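Local coordinates for isomerase/lactonizing enzyme (Agrobacterium tumefaciens, PDB 1RVK), which is of unknown function but binds magnesium and, as an enolase-superfamily member, probably abstracts a proton alpha to a substrate carboxylate, at residues 346-351 with 368-373; 8-13 with 34-39; 140-145 with 177-182. All coordinates share one frame; numbering follows the deposited sequence.

Contact 1: 346-351 with 368-373; sequences LKSLSD and GEDIDF
E369 opens the contact by setting its CG 3.9 Å from OG of S350, and its carboxylate is tied to the same hydroxyl through a water that donates to OE2. A second water links that hydroxyl and the carbonyl of S348 to the backbone N of D370. D370, the centre of an inverse gamma turn, does the most direct work. Its carbonyl O takes the N-H of K347 almost head-on, N to O 2.7 Å with 167° at the oxygen, while CA of L346 sits 3.3 Å from that O. With CG swung opposite the backbone N (chi1 -161°), its carboxylate reaches back over CB of K347, and OD1 receives the hydroxyl of S348 on its anti lone pair, OG to OD1 2.9 Å. The two segments are loops on either side of strand 358-360, which pairs antiparallel with barrel strand 130-137. I371 forms a single backbone bridge with L346; its side chain leans on H49 and F51 of strand 47-52 in the N-terminal capping domain, with CG1 4.4 Å from CD1 of L346. D372 caps helix 373-378, OD1 accepting from N of F375; the crossing K347 chain leaves NZ and D372 OD1 in a long salt bridge of 3.9 Å. At F373 a water accepts from K347 NZ and, weakly, from the backbone N, while I371 CG2 lies over the centre of the F373 ring.

Contact 2: 8-13 with 34-39; sequences VRVFRT and EQAMLT
The F11 ring carries Q35 on one face, with CB 3.7 Å above the plane and displaced toward the rim in a CH-pi contact; CB of M37 comes at the edge, 4.3 Å from CE1, and the carbonyl O of R9 lies at the ring edge, in plane. Y345 also meets this ring edge-to-face. Each of the R9 and R12 guanidinium groups has a water in plane at its edge, accepting from NH1; the R12 bond is weak, and its water donates to OE2 of E34. These residues belong to strands 3-15 and 30-42, antiparallel neighbours in the three-stranded sheet of the N-terminal capping domain of the enolase superfamily. F11 with Q35 and R9 with M37 are the hydrogen-bonded pairs. Each is closed by two backbone bonds, among them Q35 N to F11 O at 2.8 Å. F11 CG stands between its own N and carbonyl carbon (chi1 61°), which folds the ring over the strand toward Q35. The Q35 chain runs alongside it and then bends, its amide turned 75° from the ring plane. M37, modelled as selenomethionine, also shares this face; its CE touches CD of R9 at 3.9 Å as the two chains run side by side. Helix 373-378 covers this side through I376. The other face carries V8, V10, A36 and L38: CG2 of V8 packs on CD2 of L38 at 3.6 Å, and the A36 methyl touches both valines. Back on the F11 face, R9 NH1 forms a salt bridge with E7; nearby, T39 OG1 bonds to H49 ND1. Between R9 and T39, one water accepts from R9 NH1, meets T39 OG1 and donates to the carbonyl O of M37 at 2.8 Å.

Contact 3: 140-145 with 177-182; sequences GDELEG and VSWAPD
E142 CG lies opposite the carbonyl carbon (chi1 -66°) and CD continues the chain outward (chi2 177°), carrying the carboxylate past V177 to S178. V177 in turn puts CG1 opposite its backbone N (chi1 163°), where it meets CG and CD of E142, each at 4.0 Å, as the two side chains slide by in opposite directions. Both segments are loops that follow parallel barrel strands, 130-137 and 167-171, so the contact joins neighbouring beta-to-alpha loops at the C-terminal ends of the strands of the TIM-barrel-like domain. S178 OG offers its proton weakly to the E142 carboxylate, 3.3 Å from OE2 and 3.5 Å from OE1, and the choice between them is not settled. CG1 of V177 also rests over one face of the W179 indole, near its rim. The other V177 methyl, CG2, sits 3.7 Å from the carbonyl O of G140, which accepts from H26 NE2. D141 faces away: OD1 closes an Asx turn with N of L143 from above the carboxylate plane, and OD2 takes H334 NE2. A water in plane at the indole edge accepts weakly from W179 NE1 at 3.4 Å and donates to O of D141 at 2.9 Å.

How the contacts relate
Contacts 1 and 2 meet at selenomethionine M37: its CE lies 4.1 Å from CE2 of F373, and its SE lies 4.1 Å from CG2 of I371. Strand 34-39 is thus packed against the segment leading into helix 373-378, joining the capping domain to the end of the chain, with the two centres 14 Å apart. Contact 3 stands apart, its centre 34 Å from that of contact 1 and 32 Å from that of contact 2. It is at the barrel mouth, where the G140 position lies about 14 Å from the magnesium ion held by D206, E232 and E258, consistent with a peripheral place around the active site.

Contact 1: 346-351 with 368-373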
loop_
_atom_site.group_PDB
_atom_site.type_symbol
_atom_site.label_atom_id
_atom_site.label_comp_id
_atom_site.label_asym_id
_atom_site.label_seq_id
_atom_site.Cartn_x
_atom_site.Cartn_y
_atom_site.Cartn_z
ATOM N N LEU A 346 -12.968 -8.811 -9.838
ATOM C CA LEU A 346 -12.162 -8.222 -10.904
ATOM C C LEU A 346 -11.965 -9.291 -11.981
ATOM O O LEU A 346 -11.585 -10.417 -11.673
ATOM C CB LEU A 346 -10.805 -7.773 -10.345
ATOM C CG LEU A 346 -10.552 -6.273 -10.155
ATOM C CD1 LEU A 346 -11.802 -5.562 -9.684
ATOM C CD2 LEU A 346 -9.404 -6.081 -9.170
ATOM N N LYS A 347 -12.223 -8.943 -13.236
ATOM C CA LYS A 347 -12.091 -9.901 -14.333
ATOM C C LYS A 347 -10.646 -10.230 -14.702
ATOM O O LYS A 347 -10.363 -11.316 -15.208
ATOM C CB LYS A 347 -12.817 -9.384 -15.580
ATOM C CG LYS A 347 -14.316 -9.172 -15.407
ATOM C CD LYS A 347 -14.956 -8.813 -16.746
ATOM C CE LYS A 347 -16.455 -8.617 -16.630
ATOM N NZ LYS A 347 -16.790 -7.452 -15.776
ATOM N N SER A 348 -9.740 -9.288 -14.455
ATOM C CA SER A 348 -8.322 -9.471 -14.770
ATOM C C SER A 348 -7.499 -8.823 -13.668
ATOM O O SER A 348 -8.024 -8.030 -12.889
ATOM C CB SER A 348 -7.978 -8.798 -16.103
ATOM O OG SER A 348 -8.796 -9.277 -17.157
ATOM N N LEU A 349 -6.212 -9.153 -13.614
ATOM C CA LEU A 349 -5.325 -8.582 -12.605
ATOM C C LEU A 349 -4.952 -7.151 -12.956
ATOM O O LEU A 349 -4.777 -6.808 -14.125
ATOM C CB LEU A 349 -4.031 -9.392 -12.486
ATOM C CG LEU A 349 -4.073 -10.809 -11.909
ATOM C CD1 LEU A 349 -4.519 -10.752 -10.462
ATOM C CD2 LEU A 349 -5.006 -11.680 -12.735
ATOM N N SER A 350 -4.829 -6.315 -11.936
ATOM C CA SER A 350 -4.441 -4.932 -12.149
ATOM C C SER A 350 -2.922 -4.866 -12.226
ATOM O O SER A 350 -2.366 -3.908 -12.762
ATOM C CB SER A 350 -4.914 -4.045 -10.993
ATOM O OG SER A 350 -6.327 -3.968 -10.943
ATOM N N ASP A 351 -2.258 -5.899 -11.708
ATOM C CA ASP A 351 -0.799 -5.917 -11.676
ATOM C C ASP A 351 -0.132 -7.218 -12.124
ATOM O O ASP A 351 0.582 -7.859 -11.351
ATOM C CB ASP A 351 -0.326 -5.571 -10.261
ATOM C CG ASP A 351 -0.884 -6.516 -9.209
ATOM O OD1 ASP A 351 -1.741 -7.361 -9.549
ATOM O OD2 ASP A 351 -0.470 -6.412 -8.035
ATOM N N GLY A 368 -7.726 1.439 -14.455
ATOM C CA GLY A 368 -7.600 0.178 -15.161
ATOM C C GLY A 368 -8.087 -1.060 -14.437
ATOM O O GLY A 368 -7.717 -2.176 -14.802
ATOM N N GLU A 369 -8.908 -0.887 -13.409
ATOM C CA GLU A 369 -9.425 -2.044 -12.696
ATOM C C GLU A 369 -10.554 -2.629 -13.547
ATOM O O GLU A 369 -11.534 -1.950 -13.859
ATOM C CB GLU A 369 -9.901 -1.637 -11.294
ATOM C CG GLU A 369 -8.770 -1.025 -10.452
ATOM C CD GLU A 369 -9.130 -0.795 -8.991
ATOM O OE1 GLU A 369 -10.168 -0.164 -8.715
ATOM O OE2 GLU A 369 -8.360 -1.236 -8.110
ATOM N N ASP A 370 -10.380 -3.885 -13.948
ATOM C CA ASP A 370 -11.343 -4.600 -14.792
ATOM C C ASP A 370 -12.471 -5.111 -13.898
ATOM O O ASP A 370 -12.519 -6.290 -13.541
ATOM C CB ASP A 370 -10.627 -5.767 -15.480
ATOM C CG ASP A 370 -11.366 -6.278 -16.704
ATOM O OD1 ASP A 370 -10.860 -7.229 -17.339
ATOM O OD2 ASP A 370 -12.441 -5.734 -17.033
ATOM N N ILE A 371 -13.381 -4.208 -13.550
ATOM C CA ILE A 371 -14.481 -4.513 -12.646
ATOM C C ILE A 371 -15.583 -5.429 -13.170
ATOM O O ILE A 371 -16.138 -5.207 -14.246
ATOM C CB ILE A 371 -15.121 -3.203 -12.144
ATOM C CG1 ILE A 371 -14.025 -2.295 -11.576
ATOM C CG2 ILE A 371 -16.166 -3.504 -11.078
ATOM C CD1 ILE A 371 -14.495 -0.909 -11.204
ATOM N N ASP A 372 -15.890 -6.463 -12.393
ATOM C CA ASP A 372 -16.947 -7.403 -12.752
ATOM C C ASP A 372 -18.206 -6.876 -12.072
ATOM O O ASP A 372 -18.554 -7.309 -10.972
ATOM C CB ASP A 372 -16.623 -8.806 -12.229
ATOM C CG ASP A 372 -17.546 -9.877 -12.803
ATOM O OD1 ASP A 372 -18.698 -9.553 -13.162
ATOM O OD2 ASP A 372 -17.122 -11.051 -12.882
ATOM N N PHE A 373 -18.878 -5.930 -12.719
ATOM C CA PHE A 373 -20.086 -5.335 -12.154
ATOM C C PHE A 373 -21.201 -6.348 -11.922
ATOM O O PHE A 373 -21.995 -6.206 -10.990
ATOM C CB PHE A 373 -20.591 -4.202 -13.050
ATOM C CG PHE A 373 -19.634 -3.049 -13.159
ATOM C CD1 PHE A 373 -18.699 -2.996 -14.188
ATOM C CD2 PHE A 373 -19.647 -2.030 -12.212
ATOM C CE1 PHE A 373 -17.789 -1.946 -14.273
ATOM C CE2 PHE A 373 -18.741 -0.974 -12.287
ATOM C CZ PHE A 373 -17.809 -0.933 -13.320
HETATM O O HOH W 1 -19.538 -6.663 -15.894
HETATM O O HOH W 2 -8.089 -5.170 -12.742
HETATM O O HOH W 3 -6.441 -2.883 -8.411
#

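Contact 2: 8-13 with 34-39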
loop_
_atom_site.group_PDB
_atom_site.type_symbol
_atom_site.label_atom_id
_atom_site.label_comp_id
_atom_site.label_asym_id
_atom_site.label_seq_id
_atom_site.Cartn_x
_atom_site.Cartn_y
_atom_site.Cartn_z
ATOM N N VAL A 8 -22.379 4.325 -3.017
ATOM C CA VAL A 8 -21.584 3.269 -2.411
ATOM C C VAL A 8 -22.343 1.958 -2.531
ATOM O O VAL A 8 -23.521 1.878 -2.183
ATOM C CB VAL A 8 -21.311 3.547 -0.917
ATOM C CG1 VAL A 8 -20.581 2.358 -0.290
ATOM C CG2 VAL A 8 -20.476 4.814 -0.771
ATOM N N ARG A 9 -21.663 0.937 -3.038
ATOM C CA ARG A 9 -22.256 -0.382 -3.192
ATOM C C ARG A 9 -21.412 -1.367 -2.403
ATOM O O ARG A 9 -20.225 -1.546 -2.683
ATOM C CB ARG A 9 -22.290 -0.789 -4.670
ATOM C CG ARG A 9 -23.219 0.062 -5.525
ATOM C CD ARG A 9 -23.154 -0.343 -6.988
ATOM N NE ARG A 9 -24.199 0.305 -7.778
ATOM C CZ ARG A 9 -24.277 1.615 -7.997
ATOM N NH1 ARG A 9 -23.365 2.434 -7.490
ATOM N NH2 ARG A 9 -25.275 2.108 -8.720
ATOM N N VAL A 10 -22.025 -1.987 -1.402
ATOM C CA VAL A 10 -21.328 -2.962 -0.578
ATOM C C VAL A 10 -21.695 -4.353 -1.072
ATOM O O VAL A 10 -22.867 -4.651 -1.312
ATOM C CB VAL A 10 -21.722 -2.820 0.909
ATOM C CG1 VAL A 10 -20.908 -3.785 1.762
ATOM C CG2 VAL A 10 -21.489 -1.387 1.369
ATOM N N PHE A 11 -20.685 -5.199 -1.235
ATOM C CA PHE A 11 -20.904 -6.557 -1.708
ATOM C C PHE A 11 -19.986 -7.513 -0.962
ATOM O O PHE A 11 -19.094 -7.081 -0.229
ATOM C CB PHE A 11 -20.624 -6.648 -3.208
ATOM C CG PHE A 11 -19.211 -6.297 -3.583
ATOM C CD1 PHE A 11 -18.809 -4.968 -3.674
ATOM C CD2 PHE A 11 -18.276 -7.301 -3.828
ATOM C CE1 PHE A 11 -17.493 -4.641 -4.005
ATOM C CE2 PHE A 11 -16.959 -6.987 -4.159
ATOM C CZ PHE A 11 -16.566 -5.652 -4.247
ATOM N N ARG A 12 -20.204 -8.812 -1.155
ATOM C CA ARG A 12 -19.394 -9.828 -0.491
ATOM C C ARG A 12 -18.370 -10.446 -1.441
ATOM O O ARG A 12 -18.715 -10.888 -2.536
ATOM C CB ARG A 12 -20.287 -10.950 0.052
ATOM C CG ARG A 12 -21.568 -10.485 0.728
ATOM C CD ARG A 12 -22.576 -11.632 0.820
ATOM N NE ARG A 12 -23.936 -11.158 1.075
ATOM C CZ ARG A 12 -24.336 -10.602 2.215
ATOM N NH1 ARG A 12 -23.480 -10.448 3.217
ATOM N NH2 ARG A 12 -25.591 -10.192 2.354
ATOM N N THR A 13 -17.112 -10.468 -1.016
ATOM C CA THR A 13 -16.047 -11.071 -1.804
ATOM C C THR A 13 -15.599 -12.324 -1.046
ATOM O O THR A 13 -15.558 -12.331 0.185
ATOM C CB THR A 13 -14.844 -10.109 -1.979
ATOM O OG1 THR A 13 -13.830 -10.748 -2.763
ATOM C CG2 THR A 13 -14.255 -9.722 -0.630
ATOM N N GLU A 34 -17.123 -8.323 3.516
ATOM C CA GLU A 34 -17.806 -7.188 2.913
ATOM C C GLU A 34 -16.804 -6.187 2.346
ATOM O O GLU A 34 -15.870 -5.766 3.031
ATOM C CB GLU A 34 -18.698 -6.494 3.940
ATOM C CG GLU A 34 -19.992 -7.231 4.239
ATOM C CD GLU A 34 -20.882 -6.464 5.198
ATOM O OE1 GLU A 34 -20.816 -5.217 5.200
ATOM O OE2 GLU A 34 -21.659 -7.103 5.938
ATOM N N GLN A 35 -17.007 -5.817 1.088
ATOM C CA GLN A 35 -16.147 -4.859 0.406
ATOM C C GLN A 35 -17.044 -3.751 -0.135
ATOM O O GLN A 35 -18.188 -4.002 -0.494
ATOM C CB GLN A 35 -15.408 -5.539 -0.751
ATOM C CG GLN A 35 -14.534 -4.602 -1.575
ATOM C CD GLN A 35 -13.346 -4.062 -0.796
ATOM O OE1 GLN A 35 -12.637 -3.174 -1.266
ATOM N NE2 GLN A 35 -13.117 -4.606 0.394
ATOM N N ALA A 36 -16.534 -2.528 -0.196
ATOM C CA ALA A 36 -17.344 -1.431 -0.705
ATOM C C ALA A 36 -16.742 -0.810 -1.959
ATOM O O ALA A 36 -15.522 -0.731 -2.107
ATOM C CB ALA A 36 -17.516 -0.365 0.372
HETATM N N MSE A 37 -17.610 -0.388 -2.871
HETATM C CA MSE A 37 -17.163 0.263 -4.091
HETATM C C MSE A 37 -17.819 1.633 -4.138
HETATM O O MSE A 37 -19.044 1.748 -4.025
HETATM C CB MSE A 37 -17.552 -0.538 -5.341
HETATM C CG MSE A 37 -17.143 0.157 -6.650
HETATM SE SE MSE A 37 -17.529 -0.826 -8.298
HETATM C CE MSE A 37 -19.462 -0.683 -8.269
ATOM N N LEU A 38 -16.992 2.664 -4.271
ATOM C CA LEU A 38 -17.474 4.034 -4.353
ATOM C C LEU A 38 -17.540 4.416 -5.829
ATOM O O LEU A 38 -16.583 4.191 -6.575
ATOM C CB LEU A 38 -16.515 4.974 -3.617
ATOM C CG LEU A 38 -16.825 6.478 -3.522
ATOM C CD1 LEU A 38 -16.742 7.128 -4.884
ATOM C CD2 LEU A 38 -18.196 6.683 -2.908
ATOM N N THR A 39 -18.670 4.978 -6.250
ATOM C CA THR A 39 -18.840 5.408 -7.636
ATOM C C THR A 39 -19.219 6.887 -7.699
ATOM O O THR A 39 -20.102 7.343 -6.974
ATOM C CB THR A 39 -19.950 4.601 -8.364
ATOM O OG1 THR A 39 -19.537 3.237 -8.530
ATOM C CG2 THR A 39 -20.235 5.204 -9.733
HETATM O O HOH W 4 -20.619 1.980 -6.375
HETATM O O HOH W 5 -22.343 -9.458 5.370
#

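Contact 3: 140-145 with 177-182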
loop_
_atom_site.group_PDB
_atom_site.type_symbol
_atom_site.label_atom_id
_atom_site.label_comp_id
_atom_site.label_asym_id
_atom_site.label_seq_id
_atom_site.Cartn_x
_atom_site.Cartn_y
_atom_site.Cartn_z
ATOM N N GLY A 140 4.421 -12.906 10.069
ATOM C CA GLY A 140 4.581 -14.284 10.497
ATOM C C GLY A 140 3.364 -14.848 11.209
ATOM O O GLY A 140 2.516 -14.107 11.710
ATOM N N ASP A 141 3.278 -16.171 11.257
ATOM C CA ASP A 141 2.163 -16.833 11.919
ATOM C C ASP A 141 2.642 -18.048 12.705
ATOM O O ASP A 141 3.831 -18.184 12.995
ATOM C CB ASP A 141 1.103 -17.256 10.891
ATOM C CG ASP A 141 1.687 -18.031 9.720
ATOM O OD1 ASP A 141 2.435 -19.003 9.953
ATOM O OD2 ASP A 141 1.390 -17.673 8.559
ATOM N N GLU A 142 1.705 -18.916 13.064
ATOM C CA GLU A 142 2.031 -20.123 13.808
ATOM C C GLU A 142 1.459 -21.329 13.067
ATOM O O GLU A 142 1.145 -22.360 13.666
ATOM C CB GLU A 142 1.472 -20.025 15.229
ATOM C CG GLU A 142 2.151 -18.934 16.054
ATOM C CD GLU A 142 1.563 -18.779 17.441
ATOM O OE1 GLU A 142 0.463 -18.199 17.567
ATOM O OE2 GLU A 142 2.204 -19.240 18.408
ATOM N N LEU A 143 1.340 -21.176 11.749
ATOM C CA LEU A 143 0.821 -22.220 10.869
ATOM C C LEU A 143 1.957 -23.107 10.378
ATOM O O LEU A 143 2.886 -22.639 9.724
ATOM C CB LEU A 143 0.121 -21.592 9.660
ATOM C CG LEU A 143 -1.274 -20.979 9.828
ATOM C CD1 LEU A 143 -1.392 -20.272 11.152
ATOM C CD2 LEU A 143 -1.540 -20.017 8.680
ATOM N N GLU A 144 1.875 -24.394 10.690
ATOM C CA GLU A 144 2.902 -25.338 10.273
ATOM C C GLU A 144 3.075 -25.284 8.757
ATOM O O GLU A 144 2.107 -25.425 8.009
ATOM C CB GLU A 144 2.508 -26.747 10.713
ATOM C CG GLU A 144 3.638 -27.757 10.671
ATOM C CD GLU A 144 3.240 -29.083 11.287
ATOM O OE1 GLU A 144 2.782 -29.084 12.450
ATOM O OE2 GLU A 144 3.386 -30.124 10.615
ATOM N N GLY A 145 4.308 -25.061 8.309
ATOM C CA GLY A 145 4.577 -24.990 6.883
ATOM C C GLY A 145 4.255 -23.641 6.259
ATOM O O GLY A 145 4.520 -23.418 5.078
ATOM N N VAL A 177 0.658 -13.022 17.874
ATOM C CA VAL A 177 1.421 -14.270 17.820
ATOM C C VAL A 177 1.936 -14.451 19.244
ATOM O O VAL A 177 2.629 -13.587 19.778
ATOM C CB VAL A 177 2.618 -14.199 16.837
ATOM C CG1 VAL A 177 3.608 -15.332 17.131
ATOM C CG2 VAL A 177 2.120 -14.330 15.403
ATOM N N SER A 178 1.563 -15.571 19.853
ATOM C CA SER A 178 1.918 -15.907 21.230
ATOM C C SER A 178 3.208 -15.341 21.819
ATOM O O SER A 178 3.180 -14.589 22.792
ATOM C CB SER A 178 1.938 -17.431 21.390
ATOM O OG SER A 178 0.682 -17.992 21.052
ATOM N N TRP A 179 4.336 -15.713 21.228
ATOM C CA TRP A 179 5.646 -15.298 21.720
ATOM C C TRP A 179 6.216 -13.994 21.156
ATOM O O TRP A 179 7.247 -13.514 21.629
ATOM C CB TRP A 179 6.645 -16.423 21.450
ATOM C CG TRP A 179 6.649 -16.843 20.007
ATOM C CD1 TRP A 179 5.923 -17.852 19.440
ATOM C CD2 TRP A 179 7.371 -16.220 18.939
ATOM N NE1 TRP A 179 6.150 -17.897 18.085
ATOM C CE2 TRP A 179 7.035 -16.906 17.751
ATOM C CE3 TRP A 179 8.270 -15.148 18.871
ATOM C CZ2 TRP A 179 7.569 -16.554 16.507
ATOM C CZ3 TRP A 179 8.800 -14.799 17.631
ATOM C CH2 TRP A 179 8.447 -15.502 16.468
ATOM N N ALA A 180 5.550 -13.419 20.162
ATOM C CA ALA A 180 6.035 -12.193 19.524
ATOM C C ALA A 180 5.918 -10.923 20.370
ATOM O O ALA A 180 5.044 -10.812 21.230
ATOM C CB ALA A 180 5.313 -11.997 18.190
ATOM N N PRO A 181 6.805 -9.943 20.126
ATOM C CA PRO A 181 7.875 -10.007 19.124
ATOM C C PRO A 181 9.182 -10.505 19.729
ATOM O O PRO A 181 9.356 -10.492 20.948
ATOM C CB PRO A 181 7.978 -8.565 18.656
ATOM C CG PRO A 181 7.797 -7.818 19.949
ATOM C CD PRO A 181 6.650 -8.566 20.634
ATOM N N ASP A 182 10.104 -10.935 18.876
ATOM C CA ASP A 182 11.400 -11.427 19.334
ATOM C C ASP A 182 12.461 -11.060 18.296
ATOM O O ASP A 182 12.473 -11.610 17.194
ATOM C CB ASP A 182 11.344 -12.948 19.521
ATOM C CG ASP A 182 12.581 -13.501 20.200
ATOM O OD1 ASP A 182 13.700 -13.247 19.712
ATOM O OD2 ASP A 182 12.433 -14.201 21.221
HETATM O O HOH W 6 5.529 -19.298 15.044
#